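Local coordinates for protein putative ring-cleaving dioxygenase MhqO (Bacillus subtilis subsp. subtilis, PDB 3OAJ) that probably cleaves aromatic rings as an iron(II)-dependent extradiol dioxygenase and may contribute to the breakdown and detoxification of aromatic compounds, at residues 9-14 / 216-221; 78-83 / 157-162. All coordinates share one frame; numbering follows the deposited sequence.

How the contacts relate
Both contacts are buried antiparallel strand pairs that join the first VOC (glyoxalase/bleomycin-resistance) unit to the second, each at the middle of its own mixed eight-stranded sheet. Contact 1 lies close to the centre of the chain, contact 2 about 12 Å from it, measured between centres. Each pair carries two beta bulges, but their chemistry differs. One face of 9-14 / 216-221 carries the two histidines that bind a zinc ion, whereas 78-83 / 157-162 holds no metal ligand and meets contact 1 through apolar groups. Between the contacts the facing sides of the two sheets pack through side chains: Val80 CB lies 3.7 Å from Val216 CG1, and Ile219 CD1 is 4.0 Å from Ala157 CB.

Contact 1 (9-14 / 216-221); sequences IHHITA and VHHIAW. With ZN (zinc ion), chain C; SO4 (sulfate ion), chain D.
His11 and His218, from neighbouring antiparallel strands of the paired VOC modules, bind one zinc ion through their NE2 atoms, at 2.1 and 2.3 Å. With Glu266 they form the two-histidine, one-carboxylate metal site of extradiol dioxygenases, predicted to hold iron(II). Sulfate, probably from the crystallisation liquor, also coordinates the zinc and accepts a hydrogen bond from Thr13 OG1 to its O3. The same first torsion, with CG between the backbone N and the carbonyl carbon (chi1 63° and 64°), brings the two NE2 atoms together on the metal, the rings meeting rim to rim with planes at 80°.

Each ring lies against a side chain of the opposite strand: Ala220 CB sits 3.5 Å from the His11 ring centroid, over its face, and Thr13 CB covers a face of the His218 ring in the same CH-pi manner. In the backbone, classic bulges place His10 and His11 opposite Ala220, and His217 and His218 opposite Thr13, whose O accepts both of their N-H groups. The apolar face joins Ile12 CG2 to Val216 CG1 at 3.5 Å, while Ile12 and Ile219 lie side by side. Ring rotation of His11 is fixed by ND1, which donates a straight hydrogen bond, in its own ring plane but tilted from that of His10, to His10 ND1 at 2.8 Å.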
loop_
_atom_site.group_PDB
_atom_site.type_symbol
_atom_site.label_atom_id
_atom_site.label_comp_id
_atom_site.label_asym_id
_atom_site.label_seq_id
_atom_site.Cartn_x
_atom_site.Cartn_y
_atom_site.Cartn_z
ATOM N N ILE A 9 -7.753 -0.228 4.356
ATOM C CA ILE A 9 -6.366 0.166 4.165
ATOM C C ILE A 9 -6.271 1.672 3.824
ATOM O O ILE A 9 -7.061 2.205 3.013
ATOM C CB ILE A 9 -5.735 -0.659 3.034
ATOM C CG1 ILE A 9 -5.709 -2.161 3.388
ATOM C CG2 ILE A 9 -4.333 -0.129 2.663
ATOM C CD1 ILE A 9 -5.442 -3.077 2.179
ATOM N N HIS A 10 -5.317 2.342 4.477
ATOM C CA HIS A 10 -4.918 3.701 4.155
ATOM C C HIS A 10 -3.823 3.653 3.089
ATOM O O HIS A 10 -3.982 4.203 2.011
ATOM C CB HIS A 10 -4.449 4.439 5.433
ATOM C CG HIS A 10 -4.144 5.887 5.232
ATOM N ND1 HIS A 10 -2.981 6.326 4.631
ATOM C CD2 HIS A 10 -4.832 7.002 5.578
ATOM C CE1 HIS A 10 -2.983 7.647 4.590
ATOM N NE2 HIS A 10 -4.076 8.083 5.184
ATOM N N HIS A 11 -2.710 2.999 3.406
ATOM C CA HIS A 11 -1.627 2.819 2.436
ATOM C C HIS A 11 -0.845 1.570 2.814
ATOM O O HIS A 11 -1.031 1.019 3.897
ATOM C CB HIS A 11 -0.680 4.037 2.390
ATOM C CG HIS A 11 0.052 4.305 3.669
ATOM N ND1 HIS A 11 -0.468 5.098 4.673
ATOM C CD2 HIS A 11 1.283 3.920 4.091
ATOM C CE1 HIS A 11 0.414 5.193 5.655
ATOM N NE2 HIS A 11 1.481 4.481 5.334
ATOM N N ILE A 12 -0.009 1.116 1.888
ATOM C CA ILE A 12 0.943 0.056 2.127
ATOM C C ILE A 12 2.309 0.596 1.724
ATOM O O ILE A 12 2.456 1.326 0.752
ATOM C CB ILE A 12 0.559 -1.188 1.265
ATOM C CG1 ILE A 12 -0.705 -1.846 1.828
ATOM C CG2 ILE A 12 1.690 -2.202 1.184
ATOM C CD1 ILE A 12 -1.401 -2.803 0.867
ATOM N N THR A 13 3.330 0.189 2.470
ATOM C CA THR A 13 4.671 0.709 2.273
ATOM C C THR A 13 5.651 -0.438 2.079
ATOM O O THR A 13 5.663 -1.407 2.844
ATOM C CB THR A 13 5.088 1.605 3.452
ATOM O OG1 THR A 13 4.225 2.739 3.463
ATOM C CG2 THR A 13 6.583 2.038 3.372
ATOM N N ALA A 14 6.451 -0.304 1.026
ATOM C CA ALA A 14 7.408 -1.337 0.648
ATOM C C ALA A 14 8.801 -0.789 0.383
ATOM O O ALA A 14 8.961 0.351 -0.034
ATOM C CB ALA A 14 6.912 -2.066 -0.590
ATOM N N VAL A 216 7.045 -6.140 1.572
ATOM C CA VAL A 216 6.196 -5.100 2.140
ATOM C C VAL A 216 6.653 -4.842 3.568
ATOM O O VAL A 216 6.773 -5.777 4.361
ATOM C CB VAL A 216 4.710 -5.501 2.117
ATOM C CG1 VAL A 216 3.865 -4.446 2.825
ATOM C CG2 VAL A 216 4.259 -5.712 0.667
ATOM N N HIS A 217 6.884 -3.570 3.891
ATOM C CA HIS A 217 7.392 -3.165 5.212
ATOM C C HIS A 217 6.273 -3.120 6.253
ATOM O O HIS A 217 6.432 -3.595 7.380
ATOM C CB HIS A 217 8.095 -1.804 5.132
ATOM C CG HIS A 217 8.732 -1.387 6.422
ATOM N ND1 HIS A 217 10.056 -1.635 6.712
ATOM C CD2 HIS A 217 8.218 -0.764 7.510
ATOM C CE1 HIS A 217 10.335 -1.170 7.919
ATOM N NE2 HIS A 217 9.237 -0.641 8.427
ATOM N N HIS A 218 5.140 -2.521 5.874
ATOM C CA HIS A 218 3.991 -2.456 6.770
ATOM C C HIS A 218 2.707 -2.119 6.038
ATOM O O HIS A 218 2.730 -1.693 4.866
ATOM C CB HIS A 218 4.245 -1.466 7.914
ATOM C CG HIS A 218 4.416 -0.039 7.475
ATOM N ND1 HIS A 218 5.657 0.507 7.219
ATOM C CD2 HIS A 218 3.522 0.964 7.304
ATOM C CE1 HIS A 218 5.520 1.784 6.908
ATOM N NE2 HIS A 218 4.234 2.084 6.934
ATOM N N ILE A 219 1.587 -2.332 6.732
ATOM C CA ILE A 219 0.285 -1.984 6.209
ATOM C C ILE A 219 -0.408 -1.002 7.147
ATOM O O ILE A 219 -0.463 -1.229 8.355
ATOM C CB ILE A 219 -0.564 -3.271 5.935
ATOM C CG1 ILE A 219 -1.950 -2.910 5.372
ATOM C CG2 ILE A 219 -0.671 -4.175 7.179
ATOM C CD1 ILE A 219 -2.629 -4.055 4.603
ATOM N N ALA A 220 -0.938 0.083 6.573
ATOM C CA ALA A 220 -1.620 1.102 7.364
ATOM C C ALA A 220 -3.127 1.042 7.149
ATOM O O ALA A 220 -3.622 0.923 6.014
ATOM C CB ALA A 220 -1.101 2.483 7.011
ATOM N N TRP A 221 -3.835 1.112 8.269
ATOM C CA TRP A 221 -5.289 1.162 8.310
ATOM C C TRP A 221 -5.757 2.583 8.579
ATOM O O TRP A 221 -5.077 3.353 9.239
ATOM C CB TRP A 221 -5.779 0.219 9.414
ATOM C CG TRP A 221 -5.191 -1.153 9.248
ATOM C CD1 TRP A 221 -4.083 -1.643 9.868
ATOM C CD2 TRP A 221 -5.654 -2.195 8.376
ATOM N NE1 TRP A 221 -3.822 -2.912 9.435
ATOM C CE2 TRP A 221 -4.780 -3.282 8.532
ATOM C CE3 TRP A 221 -6.735 -2.312 7.489
ATOM C CZ2 TRP A 221 -4.935 -4.474 7.830
ATOM C CZ3 TRP A 221 -6.887 -3.504 6.788
ATOM C CH2 TRP A 221 -6.006 -4.574 6.991
HETATM ZN ZN ZN C . 2.915 3.951 6.771
HETATM S S SO4 D . 4.845 5.500 6.513
HETATM O O1 SO4 D . 5.648 4.862 7.555
HETATM O O2 SO4 D . 5.486 6.668 5.942
HETATM O O3 SO4 D . 4.503 4.561 5.444
HETATM O O4 SO4 D . 3.622 5.985 7.160
#

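Contact 2 (78-83 / 157-162)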
loop_
_atom_site.group_PDB
_atom_site.type_symbol
_atom_site.label_atom_id
_atom_site.label_comp_id
_atom_site.label_asym_id
_atom_site.label_seq_id
_atom_site.Cartn_x
_atom_site.Cartn_y
_atom_site.Cartn_z
ATOM N N GLY A 78 4.920 -12.887 8.858
ATOM C CA GLY A 78 5.197 -11.579 9.437
ATOM C C GLY A 78 5.133 -10.421 8.437
ATOM O O GLY A 78 5.612 -9.330 8.734
ATOM N N GLN A 79 4.531 -10.641 7.260
ATOM C CA GLN A 79 4.439 -9.615 6.217
ATOM C C GLN A 79 3.112 -9.682 5.495
ATOM O O GLN A 79 2.481 -10.742 5.460
ATOM C CB GLN A 79 5.499 -9.836 5.128
ATOM C CG GLN A 79 6.937 -9.764 5.593
ATOM C CD GLN A 79 7.927 -10.182 4.501
ATOM O OE1 GLN A 79 7.560 -10.341 3.339
ATOM N NE2 GLN A 79 9.180 -10.380 4.886
ATOM N N VAL A 80 2.699 -8.567 4.899
ATOM C CA VAL A 80 1.764 -8.624 3.781
ATOM C C VAL A 80 2.410 -9.423 2.646
ATOM O O VAL A 80 3.514 -9.086 2.188
ATOM C CB VAL A 80 1.424 -7.211 3.263
ATOM C CG1 VAL A 80 0.482 -7.260 2.062
ATOM C CG2 VAL A 80 0.844 -6.369 4.369
ATOM N N GLY A 81 1.727 -10.480 2.207
ATOM C CA GLY A 81 2.244 -11.343 1.148
ATOM C C GLY A 81 1.904 -10.861 -0.249
ATOM O O GLY A 81 2.753 -10.901 -1.158
ATOM N N VAL A 82 0.667 -10.399 -0.444
ATOM C CA VAL A 82 0.187 -9.948 -1.749
ATOM C C VAL A 82 -0.595 -8.639 -1.588
ATOM O O VAL A 82 -1.375 -8.482 -0.656
ATOM C CB VAL A 82 -0.733 -11.009 -2.407
ATOM C CG1 VAL A 82 -1.094 -10.607 -3.835
ATOM C CG2 VAL A 82 -0.074 -12.379 -2.410
ATOM N N THR A 83 -0.350 -7.701 -2.484
ATOM C CA THR A 83 -1.092 -6.459 -2.505
ATOM C C THR A 83 -2.079 -6.551 -3.663
ATOM O O THR A 83 -1.696 -6.895 -4.790
ATOM C CB THR A 83 -0.124 -5.267 -2.692
ATOM O OG1 THR A 83 0.793 -5.249 -1.586
ATOM C CG2 THR A 83 -0.879 -3.946 -2.775
ATOM N N ALA A 157 -5.587 -6.900 0.568
ATOM C CA ALA A 157 -4.269 -7.498 0.729
ATOM C C ALA A 157 -4.407 -8.892 1.297
ATOM O O ALA A 157 -5.444 -9.234 1.899
ATOM C CB ALA A 157 -3.378 -6.632 1.651
ATOM N N THR A 158 -3.345 -9.679 1.124
ATOM C CA THR A 158 -3.257 -11.016 1.704
ATOM C C THR A 158 -2.126 -11.005 2.727
ATOM O O THR A 158 -1.000 -10.651 2.397
ATOM C CB THR A 158 -2.981 -12.098 0.614
ATOM O OG1 THR A 158 -4.101 -12.133 -0.289
ATOM C CG2 THR A 158 -2.764 -13.490 1.261
ATOM N N LEU A 159 -2.458 -11.339 3.972
ATOM C CA LEU A 159 -1.515 -11.313 5.087
ATOM C C LEU A 159 -0.941 -12.681 5.363
ATOM O O LEU A 159 -1.662 -13.676 5.374
ATOM C CB LEU A 159 -2.205 -10.798 6.359
ATOM C CG LEU A 159 -2.994 -9.486 6.195
ATOM C CD1 LEU A 159 -3.635 -9.067 7.521
ATOM C CD2 LEU A 159 -2.100 -8.380 5.651
ATOM N N LEU A 160 0.367 -12.709 5.600
ATOM C CA LEU A 160 1.086 -13.906 6.030
ATOM C C LEU A 160 1.476 -13.690 7.486
ATOM O O LEU A 160 2.325 -12.870 7.796
ATOM C CB LEU A 160 2.336 -14.112 5.179
ATOM C CG LEU A 160 2.152 -14.064 3.659
ATOM C CD1 LEU A 160 3.500 -14.246 2.969
ATOM C CD2 LEU A 160 1.177 -15.146 3.192
ATOM N N SER A 161 0.804 -14.404 8.375
ATOM C CA SER A 161 0.961 -14.213 9.809
ATOM C C SER A 161 1.700 -15.386 10.457
ATOM O O SER A 161 1.459 -16.549 10.108
ATOM C CB SER A 161 -0.425 -14.056 10.448
ATOM O OG SER A 161 -0.348 -14.087 11.861
ATOM N N GLU A 162 2.591 -15.096 11.404
ATOM C CA GLU A 162 3.225 -16.168 12.178
ATOM C C GLU A 162 2.211 -16.864 13.089
ATOM O O GLU A 162 2.406 -18.014 13.465
ATOM C CB GLU A 162 4.391 -15.645 13.014
ATOM C CG GLU A 162 5.609 -15.214 12.207
ATOM C CD GLU A 162 6.797 -14.874 13.088
ATOM O OE1 GLU A 162 6.816 -15.289 14.269
ATOM O OE2 GLU A 162 7.713 -14.196 12.589
#
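Strands 79-83 and 157-160 run antiparallel at 148°, pairing the first VOC module with the second at the middle of a mixed sheet, and two beta bulges interrupt their register. At the first, a G1 bulge, Gly78 and Gln79 both face Leu160, whose carbonyl O receives two hydrogen bonds: Gln79 N comes in the carbonyl plane, whereas Gly78 N, 2.8 Å from that oxygen, stands 39° out of it. Gly78 has the positive phi usual at the first position of a G1 bulge, where glycine is favoured. At the second, a classic bulge, Gly81 N donates to Thr158 O at 2.7 Å and Val82 N adds a weak bond to the same acceptor.

Leu160 lies over Gly81 on one face of the sheet, its CD1 3.6 Å from Gly81 CA; the bare glycine leaves room for the leucine branch. On that face Val82 and Thr158 also meet, CB to CB. The face that carries Val80, Ala157 and Leu159 meets through methyl groups: Val80, with CG1 anti to its backbone N (chi1 178°), sends this methyl toward Ala157 CB and CG2 to Leu159 CD2, 3.8 Å away. Val80 also touches Ile219 of strand 215-223, so this side packs against the sheet that bears the metal ligands. Beyond the classic bulge, Ala157 CA makes a C-H...O contact of 3.4 Å with Val82 O.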